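Local coordinates for protein probable UTP--glucose-1-phosphate uridylyltransferase YngB (Bacillus subtilis, PDB 7O2N) that catalyses the formation of UDP-glucose and diphosphate from UTP and glucose 1-phosphate, contributing to glycolipid formation and wall teichoic acid glucosylation during anaerobic fermentative growth, at residues 75-78 with 79-83; 145-148 with 149-152; 264-267 with 268-272; 274-277 with 278-282. All blocks are in the same frame, centred on the assembly; numbering follows the deposited sequence.

Overall arrangement
All four contacts are local, each joining neighbouring turns of one continuous stretch, so none closes a long loop, and they follow in series without nesting or crossing. Contact 1 ends helix 72-79 and turns the chain toward helix 84-93, against the second subunit. Contact 2 lies in helix 141-152, which packs on strands 156-161 and 206-210 of the large mixed sheet; its centre is about 44 Å from that of contact 1. Contact 3 finishes helix 258-269 beside the small 133-136/251-254 sheet. Contact 4 starts the long C-terminal helix 273-295, touches contact 3 directly, and with it joins the dimer interface. Contacts 3 and 4 have centres about 10 Å apart.

Contact 1. Residues 75-78 with 79-83; sequences EFNL and REKGK
The C-terminal turn of helix 72-79 and the bend leading to helix 84-93 bring Phe-76 beside Glu-80 and Asn-77 beside Lys-81. Two backbone bonds carry the helix to its end: Arg-79 N to Glu-75 O at 2.9 Å, and Glu-80 N to Phe-76 O, also at 2.9 Å. Glu-80 is then the first residue to depart from helical backbone angles. Its aliphatic portion runs alongside the Phe-76 ring, CB lying 3.9 Å from CE1 and CG 3.9 Å from CZ, while the carboxylate plane is turned 29° from the ring. A long residue with a charged end suits this place, because its methylenes accompany the aromatic group on an exposed surface.

Asn-77 holds CG anti to the backbone N (chi1 -160°), a setting that carries the amide toward the bent chain of Lys-81; there ND2 meets CE at 3.4 Å. The same asparagine packs on Leu-14 of the second subunit. An alanine here would take away the amide beside Lys-81 CE and would probably leave the lysine chain freer to turn and weaken the packing on that leucine. Leu-78, the buried member, crosses Lys-83 with CD2 4.2 Å from CB, and reaches Thr-86 and Leu-87 of the next helix and Thr-16 of the second subunit. Gly-82 adopts a positive phi of 102° that strongly favours glycine at the turn. The side chains thus meet mainly through carbon, which fits a helix end largely exposed but with Leu-78 buried against helix 84-93 and the second subunit.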
ATOM      1  N   GLU A  75     -18.985   4.367   7.309  1.00 61.82           N
ATOM      2  CA  GLU A  75     -19.665   4.378   8.592  1.00 68.82           C
ATOM      3  C   GLU A  75     -20.976   3.603   8.484  1.00 73.86           C
ATOM      4  O   GLU A  75     -21.237   2.751   9.319  1.00 71.86           O
ATOM      5  CB  GLU A  75     -19.836   5.807   9.104  1.00 67.17           C
ATOM      6  CG  GLU A  75     -19.089   6.060  10.395  1.00 81.32           C
ATOM      7  CD  GLU A  75     -18.463   7.440  10.481  1.00 94.45           C
ATOM      8  OE1 GLU A  75     -17.438   7.651   9.812  1.00112.33           O
ATOM      9  OE2 GLU A  75     -19.000   8.307  11.207  1.00102.33           O
ATOM     10  N   PHE A  76     -21.779   3.863   7.441  1.00 81.38           N
ATOM     11  CA  PHE A  76     -22.963   3.051   7.224  1.00 88.28           C
ATOM     12  C   PHE A  76     -22.575   1.576   7.235  1.00 87.40           C
ATOM     13  O   PHE A  76     -23.067   0.803   8.055  1.00100.87           O
ATOM     14  CB  PHE A  76     -23.751   3.423   5.963  1.00 96.25           C
ATOM     15  CG  PHE A  76     -25.037   2.633   5.825  1.00109.88           C
ATOM     16  CD1 PHE A  76     -25.027   1.334   5.323  1.00109.90           C
ATOM     17  CD2 PHE A  76     -26.258   3.161   6.237  1.00113.79           C
ATOM     18  CE1 PHE A  76     -26.197   0.592   5.221  1.00 96.01           C
ATOM     19  CE2 PHE A  76     -27.428   2.417   6.128  1.00112.75           C
ATOM     20  CZ  PHE A  76     -27.398   1.136   5.617  1.00 98.52           C
ATOM     21  N   ASN A  77     -21.659   1.196   6.348  1.00 87.10           N
ATOM     22  CA  ASN A  77     -21.372  -0.217   6.167  1.00 86.18           C
ATOM     23  C   ASN A  77     -20.868  -0.851   7.461  1.00 87.87           C
ATOM     24  O   ASN A  77     -21.011  -2.053   7.671  1.00 84.92           O
ATOM     25  CB  ASN A  77     -20.363  -0.463   5.053  1.00 95.68           C
ATOM     26  CG  ASN A  77     -20.447  -1.894   4.570  1.00104.22           C
ATOM     27  OD1 ASN A  77     -21.540  -2.415   4.385  1.00112.43           O
ATOM     28  ND2 ASN A  77     -19.311  -2.551   4.393  1.00113.93           N
ATOM     29  N   LEU A  78     -20.263  -0.038   8.325  1.00 87.05           N
ATOM     30  CA  LEU A  78     -19.654  -0.585   9.522  1.00 88.84           C
ATOM     31  C   LEU A  78     -20.721  -0.770  10.600  1.00103.27           C
ATOM     32  O   LEU A  78     -20.784  -1.834  11.224  1.00114.08           O
ATOM     33  CB  LEU A  78     -18.526   0.342   9.984  1.00 80.47           C
ATOM     34  CG  LEU A  78     -17.188   0.206   9.247  1.00 72.29           C
ATOM     35  CD1 LEU A  78     -16.135   0.990  10.003  1.00 65.67           C
ATOM     36  CD2 LEU A  78     -16.739  -1.249   9.063  1.00 50.62           C
ATOM     37  N   ARG A  79     -21.550   0.273  10.794  1.00108.03           N
ATOM     38  CA  ARG A  79     -22.641   0.288  11.764  1.00 96.69           C
ATOM     39  C   ARG A  79     -23.587  -0.868  11.470  1.00 92.65           C
ATOM     40  O   ARG A  79     -24.033  -1.576  12.371  1.00114.10           O
ATOM     41  CB  ARG A  79     -23.453   1.587  11.690  1.00 94.10           C
ATOM     42  CG  ARG A  79     -24.623   1.637  12.665  1.00103.93           C
ATOM     43  CD  ARG A  79     -25.946   2.251  12.208  1.00119.67           C
ATOM     44  NE  ARG A  79     -25.937   3.279  11.164  1.00146.86           N
ATOM     45  CZ  ARG A  79     -25.042   4.263  10.992  1.00154.05           C
ATOM     46  NH1 ARG A  79     -24.020   4.406  11.821  1.00150.35           N
ATOM     47  NH2 ARG A  79     -25.182   5.111   9.985  1.00136.67           N
ATOM     48  N   GLU A  80     -23.874  -1.040  10.181  1.00 83.11           N
ATOM     49  CA  GLU A  80     -24.846  -2.011   9.724  1.00 85.42           C
ATOM     50  C   GLU A  80     -24.129  -3.347   9.550  1.00 78.89           C
ATOM     51  O   GLU A  80     -24.359  -4.053   8.575  1.00 83.06           O
ATOM     52  CB  GLU A  80     -25.455  -1.488   8.423  1.00 88.51           C
ATOM     53  CG  GLU A  80     -26.960  -1.584   8.364  1.00 92.47           C
ATOM     54  CD  GLU A  80     -27.432  -2.578   7.322  1.00102.18           C
ATOM     55  OE1 GLU A  80     -26.588  -3.338   6.804  1.00 93.31           O
ATOM     56  OE2 GLU A  80     -28.642  -2.577   7.023  1.00117.47           O
ATOM     57  N   LYS A  81     -23.267  -3.689  10.511  1.00 69.87           N
ATOM     58  CA  LYS A  81     -22.428  -4.879  10.406  1.00 85.35           C
ATOM     59  C   LYS A  81     -21.853  -5.197  11.785  1.00 90.88           C
ATOM     60  O   LYS A  81     -21.255  -6.255  11.998  1.00 81.54           O
ATOM     61  CB  LYS A  81     -21.271  -4.629   9.429  1.00 90.53           C
ATOM     62  CG  LYS A  81     -21.333  -5.317   8.073  1.00 85.29           C
ATOM     63  CD  LYS A  81     -19.994  -5.905   7.663  1.00 88.94           C
ATOM     64  CE  LYS A  81     -19.488  -5.381   6.337  1.00 91.26           C
ATOM     65  NZ  LYS A  81     -19.200  -6.477   5.381  1.00 93.08           N
ATOM     66  N   GLY A  82     -22.020  -4.247  12.716  1.00 87.42           N
ATOM     67  CA  GLY A  82     -21.671  -4.512  14.095  1.00 83.36           C
ATOM     68  C   GLY A  82     -20.333  -3.903  14.489  1.00 92.98           C
ATOM     69  O   GLY A  82     -20.201  -3.439  15.628  1.00 87.52           O
ATOM     70  N   LYS A  83     -19.379  -3.905  13.533  1.00 88.45           N
ATOM     71  CA  LYS A  83     -17.995  -3.506  13.749  1.00 75.86           C
ATOM     72  C   LYS A  83     -17.967  -2.093  14.320  1.00 73.93           C
ATOM     73  O   LYS A  83     -17.813  -1.124  13.596  1.00 85.25           O
ATOM     74  CB  LYS A  83     -17.162  -3.657  12.473  1.00 71.68           C
ATOM     75  CG  LYS A  83     -17.113  -5.072  11.909  1.00 77.28           C
ATOM     76  CD  LYS A  83     -16.383  -5.208  10.572  1.00 88.76           C
ATOM     77  CE  LYS A  83     -15.618  -6.518  10.418  1.00102.21           C
ATOM     78  NZ  LYS A  83     -14.987  -6.697   9.080  1.00 89.29           N
TER

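Contact 2. Residues 145-148 with 149-152; sequences LMDV and YDVY
Val-148 and Tyr-152 meet one turn apart near the end of helix 141-152, where CG2 of the valine is 4.2 Å from CD1 of the ring. Val-148 O lies at the ring edge, in its plane, and accepts the N-H of Tyr-152 at 3.0 Å. Val-148 is buried on the tightly packed side, where a compact branched residue fits where the helix meets the sheet; Tyr-152 lies toward the solvent, its ring meeting His-244. Along the helix backbone Tyr-149 N is bonded to Leu-145 O at 3.0 Å with a bent angle of 144°, and Asp-150 N to Met-146 O at 2.8 Å. The Tyr-149 hydroxyl is hydrogen-bonded to Asn-210.

The solvent side is looser and charged. Asp-147 and Asp-150 point the same way, their carboxylate planes nearly parallel, 17° apart, and OD1 to OD1 3.9 Å. These like charges would probably repel, an effect that the salt bridge from Arg-143 to Asp-147 OD1 is likely to ease. Aspartates suit this outer face because their carboxylates can be hydrated. Inward, Leu-145, Val-148 and Tyr-149 rest on Val-156 of strand 156-161, and Leu-145 and Tyr-149 also touch Val-208 of strand 206-210.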
ATOM      1  N   LEU A 145      11.949  17.571  20.396  1.00 57.77           N
ATOM      2  CA  LEU A 145      12.445  18.808  19.799  1.00 58.72           C
ATOM      3  C   LEU A 145      11.819  20.012  20.489  1.00 63.98           C
ATOM      4  O   LEU A 145      12.477  21.048  20.645  1.00 64.28           O
ATOM      5  CB  LEU A 145      12.055  18.865  18.321  1.00 58.19           C
ATOM      6  CG  LEU A 145      13.046  18.268  17.337  1.00 63.25           C
ATOM      7  CD1 LEU A 145      12.658  16.830  17.066  1.00 77.57           C
ATOM      8  CD2 LEU A 145      13.037  19.059  16.041  1.00 60.69           C
ATOM      9  N   MET A 146      10.528  19.859  20.848  1.00 63.83           N
ATOM     10  CA  MET A 146       9.739  20.940  21.416  1.00 66.72           C
ATOM     11  C   MET A 146      10.291  21.286  22.803  1.00 72.51           C
ATOM     12  O   MET A 146      10.302  22.451  23.219  1.00 74.26           O
ATOM     13  CB  MET A 146       8.251  20.566  21.508  1.00 60.35           C
ATOM     14  CG  MET A 146       7.435  20.774  20.226  1.00 56.20           C
ATOM     15  SD  MET A 146       5.893  19.739  20.154  1.00 65.24           S
ATOM     16  CE  MET A 146       4.919  20.489  21.454  1.00 68.09           C
ATOM     17  N   ASP A 147      10.785  20.254  23.501  1.00 70.16           N
ATOM     18  CA  ASP A 147      11.251  20.397  24.867  1.00 63.52           C
ATOM     19  C   ASP A 147      12.559  21.181  24.877  1.00 61.02           C
ATOM     20  O   ASP A 147      12.758  22.028  25.751  1.00 65.45           O
ATOM     21  CB  ASP A 147      11.186  19.064  25.611  1.00 59.18           C
ATOM     22  CG  ASP A 147       9.750  18.661  25.861  1.00 71.74           C
ATOM     23  OD1 ASP A 147       8.859  19.367  25.359  1.00 82.83           O
ATOM     24  OD2 ASP A 147       9.525  17.659  26.551  1.00 85.77           O
ATOM     25  N   VAL A 148      13.411  20.934  23.877  1.00 56.22           N
ATOM     26  CA  VAL A 148      14.599  21.759  23.726  1.00 64.26           C
ATOM     27  C   VAL A 148      14.189  23.181  23.337  1.00 69.28           C
ATOM     28  O   VAL A 148      14.839  24.139  23.776  1.00 74.92           O
ATOM     29  CB  VAL A 148      15.709  21.137  22.839  1.00 58.06           C
ATOM     30  CG1 VAL A 148      15.256  19.867  22.131  1.00 62.34           C
ATOM     31  CG2 VAL A 148      16.375  22.118  21.867  1.00 52.44           C
ATOM     32  N   TYR A 149      13.096  23.319  22.560  1.00 67.55           N
ATOM     33  CA  TYR A 149      12.638  24.653  22.185  1.00 74.37           C
ATOM     34  C   TYR A 149      12.199  25.460  23.413  1.00 76.01           C
ATOM     35  O   TYR A 149      12.676  26.585  23.602  1.00 61.89           O
ATOM     36  CB  TYR A 149      11.507  24.630  21.152  1.00 71.69           C
ATOM     37  CG  TYR A 149      11.100  26.016  20.726  1.00 63.48           C
ATOM     38  CD1 TYR A 149      11.883  26.697  19.807  1.00 65.00           C
ATOM     39  CD2 TYR A 149       9.993  26.662  21.276  1.00 55.40           C
ATOM     40  CE1 TYR A 149      11.580  27.992  19.426  1.00 63.93           C
ATOM     41  CE2 TYR A 149       9.691  27.967  20.919  1.00 58.27           C
ATOM     42  CZ  TYR A 149      10.488  28.630  19.987  1.00 63.18           C
ATOM     43  OH  TYR A 149      10.251  29.904  19.559  1.00 65.97           O
ATOM     44  N   ASP A 150      11.275  24.880  24.207  1.00 73.05           N
ATOM     45  CA  ASP A 150      10.793  25.461  25.449  1.00 72.93           C
ATOM     46  C   ASP A 150      11.926  26.165  26.198  1.00 74.36           C
ATOM     47  O   ASP A 150      11.706  27.204  26.812  1.00 85.79           O
ATOM     48  CB  ASP A 150      10.131  24.422  26.359  1.00 79.90           C
ATOM     49  CG  ASP A 150       8.682  24.084  26.031  1.00 92.00           C
ATOM     50  OD1 ASP A 150       8.190  23.061  26.541  1.00 87.90           O
ATOM     51  OD2 ASP A 150       8.059  24.828  25.250  1.00113.69           O
ATOM     52  N   VAL A 151      13.145  25.614  26.133  1.00 72.07           N
ATOM     53  CA  VAL A 151      14.228  26.205  26.898  1.00 65.95           C
ATOM     54  C   VAL A 151      15.015  27.179  26.030  1.00 66.97           C
ATOM     55  O   VAL A 151      14.928  28.369  26.275  1.00 92.37           O
ATOM     56  CB  VAL A 151      15.105  25.189  27.655  1.00 70.00           C
ATOM     57  CG1 VAL A 151      14.411  23.847  27.912  1.00 58.14           C
ATOM     58  CG2 VAL A 151      16.473  25.034  27.022  1.00 67.58           C
ATOM     59  N   TYR A 152      15.726  26.711  25.000  1.00 68.87           N
ATOM     60  CA  TYR A 152      16.617  27.593  24.249  1.00 75.60           C
ATOM     61  C   TYR A 152      15.861  28.556  23.331  1.00 82.88           C
ATOM     62  O   TYR A 152      16.388  29.616  22.996  1.00 84.94           O
ATOM     63  CB  TYR A 152      17.665  26.814  23.452  1.00 78.58           C
ATOM     64  CG  TYR A 152      18.548  25.951  24.307  1.00 88.77           C
ATOM     65  CD1 TYR A 152      18.125  24.699  24.727  1.00 90.14           C
ATOM     66  CD2 TYR A 152      19.798  26.391  24.708  1.00 93.40           C
ATOM     67  CE1 TYR A 152      18.922  23.900  25.528  1.00 92.02           C
ATOM     68  CE2 TYR A 152      20.616  25.599  25.497  1.00 95.02           C
ATOM     69  CZ  TYR A 152      20.172  24.353  25.906  1.00 93.57           C
ATOM     70  OH  TYR A 152      20.950  23.559  26.684  1.00 97.26           O
TER

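Contact 3. Residues 264-267 with 268-272; sequences ASTE and IGLMR
Thr-266 O receives the N-H of Leu-270 at 2.9 Å as helix 258-269 reaches its last turn, and the two side chains lie side by side, Thr-266 CG2 being 4.0 Å from Leu-270 CD1. The threonine methyl, placed anti to the main-chain nitrogen, faces the leucine, while OG1 turns back along the helix to Phe-262 O. Threonine therefore serves both purposes, giving a methyl to the apolar side and a hydroxyl to the backbone.

One turn of backbone bonding precedes it. Ile-268 N meets Ala-264 O at 3.0 Å and 167°, whereas the bond of Gly-269 N to Ser-265 O is bent to 135°, with the donor 39° out of the carbonyl plane. From Gly-269 a type I beta turn runs to Arg-272, closed by Arg-272 N on Gly-269 O at 2.9 Å. With no side chain at Gly-269, Leu-279 of the following helix comes to its backbone, CD2 standing 3.7 Å from Gly-269 C. Met-271 stretches its extended chain past Glu-267 O, SD lying 3.7 Å away.

Glu-267 sends its carboxylate across the dimer interface, OE1 to Arg-289 and OE2 to Tyr-282 of the second subunit, so a charge that is only partly exposed has both a cation and a hydroxyl for partners. Within the subunit, Ala-264, Glu-267, Ile-268 and Met-271 touch Tyr-253 of strand 251-254, and Ile-268 also meets Ile-134 and Val-136 of strand 133-136, seating the helix end on this two-stranded antiparallel sheet.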
ATOM      1  N   ALA A 264      10.083  -1.462   7.548  1.00 43.84           N
ATOM      2  CA  ALA A 264       9.271  -0.721   8.503  1.00 40.18           C
ATOM      3  C   ALA A 264       7.982  -1.485   8.812  1.00 43.32           C
ATOM      4  O   ALA A 264       7.587  -1.587   9.966  1.00 49.60           O
ATOM      5  CB  ALA A 264       9.002   0.671   7.981  1.00 35.36           C
ATOM      6  N   SER A 265       7.339  -2.027   7.770  1.00 39.23           N
ATOM      7  CA  SER A 265       6.155  -2.855   7.893  1.00 43.83           C
ATOM      8  C   SER A 265       6.425  -4.054   8.813  1.00 52.04           C
ATOM      9  O   SER A 265       5.584  -4.423   9.633  1.00 54.85           O
ATOM     10  CB  SER A 265       5.723  -3.332   6.549  1.00 43.44           C
ATOM     11  OG  SER A 265       5.209  -2.275   5.775  1.00 51.02           O
ATOM     12  N   THR A 266       7.601  -4.672   8.649  1.00 51.29           N
ATOM     13  CA  THR A 266       8.007  -5.840   9.410  1.00 47.34           C
ATOM     14  C   THR A 266       8.201  -5.494  10.883  1.00 49.47           C
ATOM     15  O   THR A 266       7.625  -6.152  11.749  1.00 46.59           O
ATOM     16  CB  THR A 266       9.271  -6.438   8.799  1.00 44.43           C
ATOM     17  OG1 THR A 266       8.923  -6.814   7.467  1.00 43.58           O
ATOM     18  CG2 THR A 266       9.777  -7.640   9.556  1.00 44.17           C
ATOM     19  N   GLU A 267       8.996  -4.451  11.146  1.00 49.81           N
ATOM     20  CA  GLU A 267       9.346  -4.102  12.515  1.00 60.01           C
ATOM     21  C   GLU A 267       8.115  -3.647  13.306  1.00 58.90           C
ATOM     22  O   GLU A 267       7.926  -4.077  14.446  1.00 58.89           O
ATOM     23  CB  GLU A 267      10.457  -3.052  12.566  1.00 61.13           C
ATOM     24  CG  GLU A 267      11.675  -3.415  11.748  1.00 64.16           C
ATOM     25  CD  GLU A 267      12.630  -4.418  12.375  1.00 63.33           C
ATOM     26  OE1 GLU A 267      12.269  -5.009  13.402  1.00 62.35           O
ATOM     27  OE2 GLU A 267      13.753  -4.592  11.836  1.00 57.59           O
ATOM     28  N   ILE A 268       7.290  -2.787  12.696  1.00 55.12           N
ATOM     29  CA  ILE A 268       6.130  -2.251  13.390  1.00 51.28           C
ATOM     30  C   ILE A 268       5.109  -3.390  13.526  1.00 56.57           C
ATOM     31  O   ILE A 268       4.368  -3.466  14.513  1.00 56.14           O
ATOM     32  CB  ILE A 268       5.538  -1.037  12.636  1.00 48.67           C
ATOM     33  CG1 ILE A 268       6.554   0.031  12.211  1.00 45.89           C
ATOM     34  CG2 ILE A 268       4.308  -0.470  13.334  1.00 53.70           C
ATOM     35  CD1 ILE A 268       7.079   0.928  13.298  1.00 46.10           C
ATOM     36  N   GLY A 269       5.095  -4.290  12.531  1.00 53.36           N
ATOM     37  CA  GLY A 269       4.188  -5.418  12.538  1.00 51.69           C
ATOM     38  C   GLY A 269       4.462  -6.276  13.762  1.00 57.01           C
ATOM     39  O   GLY A 269       3.544  -6.642  14.503  1.00 55.29           O
ATOM     40  N   LEU A 270       5.763  -6.509  13.983  1.00 61.06           N
ATOM     41  CA  LEU A 270       6.242  -7.356  15.065  1.00 59.89           C
ATOM     42  C   LEU A 270       5.927  -6.720  16.412  1.00 60.46           C
ATOM     43  O   LEU A 270       6.000  -7.397  17.432  1.00 68.00           O
ATOM     44  CB  LEU A 270       7.751  -7.582  14.905  1.00 52.97           C
ATOM     45  CG  LEU A 270       8.109  -8.613  13.839  1.00 45.77           C
ATOM     46  CD1 LEU A 270       9.568  -8.567  13.465  1.00 38.47           C
ATOM     47  CD2 LEU A 270       7.728 -10.000  14.306  1.00 52.75           C
ATOM     48  N   MET A 271       5.581  -5.429  16.399  1.00 56.07           N
ATOM     49  CA  MET A 271       5.299  -4.752  17.645  1.00 60.00           C
ATOM     50  C   MET A 271       3.805  -4.835  17.944  1.00 64.16           C
ATOM     51  O   MET A 271       3.376  -4.493  19.045  1.00 69.89           O
ATOM     52  CB  MET A 271       5.777  -3.303  17.607  1.00 59.85           C
ATOM     53  CG  MET A 271       7.292  -3.192  17.604  1.00 66.39           C
ATOM     54  SD  MET A 271       7.867  -1.503  17.130  1.00 87.45           S
ATOM     55  CE  MET A 271       9.657  -1.653  17.193  1.00 76.60           C
ATOM     56  N   ARG A 272       3.016  -5.337  16.990  1.00 62.88           N
ATOM     57  CA  ARG A 272       1.583  -5.402  17.230  1.00 66.33           C
ATOM     58  C   ARG A 272       1.187  -6.800  17.685  1.00 70.06           C
ATOM     59  O   ARG A 272       1.271  -7.765  16.917  1.00 70.76           O
ATOM     60  CB  ARG A 272       0.771  -4.773  16.089  1.00 75.66           C
ATOM     61  CG  ARG A 272       0.588  -3.275  16.290  1.00 74.64           C
ATOM     62  CD  ARG A 272       0.781  -2.457  15.044  1.00 67.83           C
ATOM     63  NE  ARG A 272      -0.559  -2.193  14.554  1.00 63.61           N
ATOM     64  CZ  ARG A 272      -1.260  -3.038  13.814  1.00 61.93           C
ATOM     65  NH1 ARG A 272      -0.743  -4.208  13.485  1.00 75.64           N
ATOM     66  NH2 ARG A 272      -2.476  -2.730  13.426  1.00 53.38           N
TER

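Contact 4. Residues 274-277 with 278-282; sequences EMRS and QLLAY
Because chi1 is anti in both Arg-276 (-178°) and Leu-280 (-164°), putting each CG across from its own N, these two side chains leave helix 273-295 in the same direction, one turn apart. The arginine stays extended from CG to NE, which lays its guanidinium beside the leucine: Leu-280 CD2 sits over one face, 3.8 Å from NH2. A methyl suits this face because the guanidinium uses its N-H groups in its own plane. NH1 forms a salt bridge to Glu-290 of the second subunit and makes a weak hydrogen bond to Leu-270 O, and Leu-280 packs on that same Glu-290 and on Leu-270. The pair thus lies where the C-terminal helix meets the preceding segment and the second subunit.

Leu-279 points to another side of the helix, where a bulky apolar residue is apt: it is buried and packs on Phe-262 of the second subunit. Its N-H reaches Met-275 O at 3.0 Å, and Met-275 itself packs on Val-33. Leu-280 N continues the ladder to Arg-276 O at 3.1 Å. Small residues, Ser-277 and Ala-281, occupy the more open flank, joined by Ala-281 N to Ser-277 O at 3.0 Å and 165°.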
ATOM      1  N   GLU A 274      -1.408  -8.489  18.093  1.00 67.97           N
ATOM      2  CA  GLU A 274      -2.388  -9.239  17.326  1.00 73.37           C
ATOM      3  C   GLU A 274      -1.708  -9.969  16.170  1.00 80.55           C
ATOM      4  O   GLU A 274      -2.111 -11.092  15.853  1.00 78.43           O
ATOM      5  CB  GLU A 274      -3.605  -8.393  16.920  1.00 79.92           C
ATOM      6  CG  GLU A 274      -3.289  -7.118  16.139  1.00 81.46           C
ATOM      7  CD  GLU A 274      -2.707  -5.934  16.906  1.00 87.26           C
ATOM      8  OE1 GLU A 274      -2.189  -6.138  18.033  1.00 82.32           O
ATOM      9  OE2 GLU A 274      -2.759  -4.798  16.372  1.00 88.90           O
ATOM     10  N   MET A 275      -0.669  -9.356  15.565  1.00 80.23           N
ATOM     11  CA  MET A 275      -0.074 -10.011  14.408  1.00 78.28           C
ATOM     12  C   MET A 275       1.287 -10.626  14.721  1.00 76.30           C
ATOM     13  O   MET A 275       1.805 -11.407  13.911  1.00 78.62           O
ATOM     14  CB  MET A 275      -0.010  -9.149  13.139  1.00 83.09           C
ATOM     15  CG  MET A 275      -0.072  -7.643  13.330  1.00 84.10           C
ATOM     16  SD  MET A 275      -0.748  -6.836  11.835  1.00 90.35           S
ATOM     17  CE  MET A 275      -0.081  -7.862  10.516  1.00 96.17           C
ATOM     18  N   ARG A 276       1.839 -10.313  15.899  1.00 72.06           N
ATOM     19  CA  ARG A 276       3.229 -10.652  16.171  1.00 70.28           C
ATOM     20  C   ARG A 276       3.532 -12.131  15.920  1.00 65.59           C
ATOM     21  O   ARG A 276       4.483 -12.447  15.214  1.00 63.56           O
ATOM     22  CB  ARG A 276       3.717 -10.108  17.515  1.00 68.39           C
ATOM     23  CG  ARG A 276       5.181 -10.423  17.771  1.00 74.54           C
ATOM     24  CD  ARG A 276       5.663 -10.045  19.163  1.00 81.09           C
ATOM     25  NE  ARG A 276       6.819 -10.873  19.487  1.00 82.68           N
ATOM     26  CZ  ARG A 276       8.086 -10.513  19.341  1.00 80.64           C
ATOM     27  NH1 ARG A 276       8.394  -9.300  18.905  1.00 77.56           N
ATOM     28  NH2 ARG A 276       9.039 -11.377  19.649  1.00 70.91           N
ATOM     29  N   SER A 277       2.736 -13.045  16.477  1.00 73.42           N
ATOM     30  CA  SER A 277       3.137 -14.446  16.412  1.00 72.99           C
ATOM     31  C   SER A 277       2.966 -15.019  15.008  1.00 70.20           C
ATOM     32  O   SER A 277       3.848 -15.742  14.529  1.00 65.86           O
ATOM     33  CB  SER A 277       2.524 -15.326  17.474  1.00 71.69           C
ATOM     34  OG  SER A 277       1.423 -14.699  18.097  1.00 92.07           O
ATOM     35  N   GLN A 278       1.852 -14.665  14.352  1.00 60.80           N
ATOM     36  CA  GLN A 278       1.600 -15.219  13.032  1.00 64.26           C
ATOM     37  C   GLN A 278       2.722 -14.788  12.091  1.00 60.83           C
ATOM     38  O   GLN A 278       3.157 -15.545  11.217  1.00 58.16           O
ATOM     39  CB  GLN A 278       0.244 -14.783  12.488  1.00 76.77           C
ATOM     40  CG  GLN A 278      -0.930 -15.017  13.426  1.00 91.00           C
ATOM     41  CD  GLN A 278      -1.808 -13.788  13.464  1.00111.67           C
ATOM     42  OE1 GLN A 278      -2.108 -13.253  14.534  1.00114.27           O
ATOM     43  NE2 GLN A 278      -2.195 -13.302  12.291  1.00104.81           N
ATOM     44  N   LEU A 279       3.196 -13.557  12.304  1.00 60.41           N
ATOM     45  CA  LEU A 279       4.170 -12.923  11.432  1.00 63.04           C
ATOM     46  C   LEU A 279       5.520 -13.634  11.562  1.00 70.89           C
ATOM     47  O   LEU A 279       6.060 -14.154  10.580  1.00 62.19           O
ATOM     48  CB  LEU A 279       4.261 -11.465  11.884  1.00 55.99           C
ATOM     49  CG  LEU A 279       5.002 -10.515  10.957  1.00 54.19           C
ATOM     50  CD1 LEU A 279       4.610 -10.771   9.510  1.00 57.78           C
ATOM     51  CD2 LEU A 279       4.692  -9.081  11.357  1.00 52.30           C
ATOM     52  N   LEU A 280       6.032 -13.647  12.804  1.00 67.65           N
ATOM     53  CA  LEU A 280       7.305 -14.246  13.165  1.00 61.10           C
ATOM     54  C   LEU A 280       7.347 -15.703  12.697  1.00 58.50           C
ATOM     55  O   LEU A 280       8.295 -16.112  12.037  1.00 57.39           O
ATOM     56  CB  LEU A 280       7.449 -14.118  14.683  1.00 58.24           C
ATOM     57  CG  LEU A 280       8.852 -14.326  15.243  1.00 55.73           C
ATOM     58  CD1 LEU A 280       9.910 -14.007  14.199  1.00 51.80           C
ATOM     59  CD2 LEU A 280       9.045 -13.458  16.472  1.00 50.85           C
ATOM     60  N   ALA A 281       6.296 -16.473  13.009  1.00 58.10           N
ATOM     61  CA  ALA A 281       6.193 -17.841  12.537  1.00 54.61           C
ATOM     62  C   ALA A 281       6.412 -17.874  11.038  1.00 55.91           C
ATOM     63  O   ALA A 281       7.229 -18.663  10.578  1.00 56.16           O
ATOM     64  CB  ALA A 281       4.856 -18.430  12.861  1.00 57.05           C
ATOM     65  N   TYR A 282       5.701 -17.001  10.306  1.00 61.41           N
ATOM     66  CA  TYR A 282       5.797 -16.944   8.851  1.00 56.85           C
ATOM     67  C   TYR A 282       7.232 -16.664   8.420  1.00 55.59           C
ATOM     68  O   TYR A 282       7.690 -17.237   7.432  1.00 56.86           O
ATOM     69  CB  TYR A 282       4.871 -15.894   8.221  1.00 48.28           C
ATOM     70  CG  TYR A 282       5.163 -15.671   6.758  1.00 42.06           C
ATOM     71  CD1 TYR A 282       4.935 -16.668   5.818  1.00 40.57           C
ATOM     72  CD2 TYR A 282       5.729 -14.482   6.318  1.00 39.61           C
ATOM     73  CE1 TYR A 282       5.249 -16.483   4.476  1.00 41.17           C
ATOM     74  CE2 TYR A 282       6.080 -14.288   4.993  1.00 40.85           C
ATOM     75  CZ  TYR A 282       5.837 -15.293   4.065  1.00 43.83           C
ATOM     76  OH  TYR A 282       6.178 -15.087   2.752  1.00 42.69           O
TER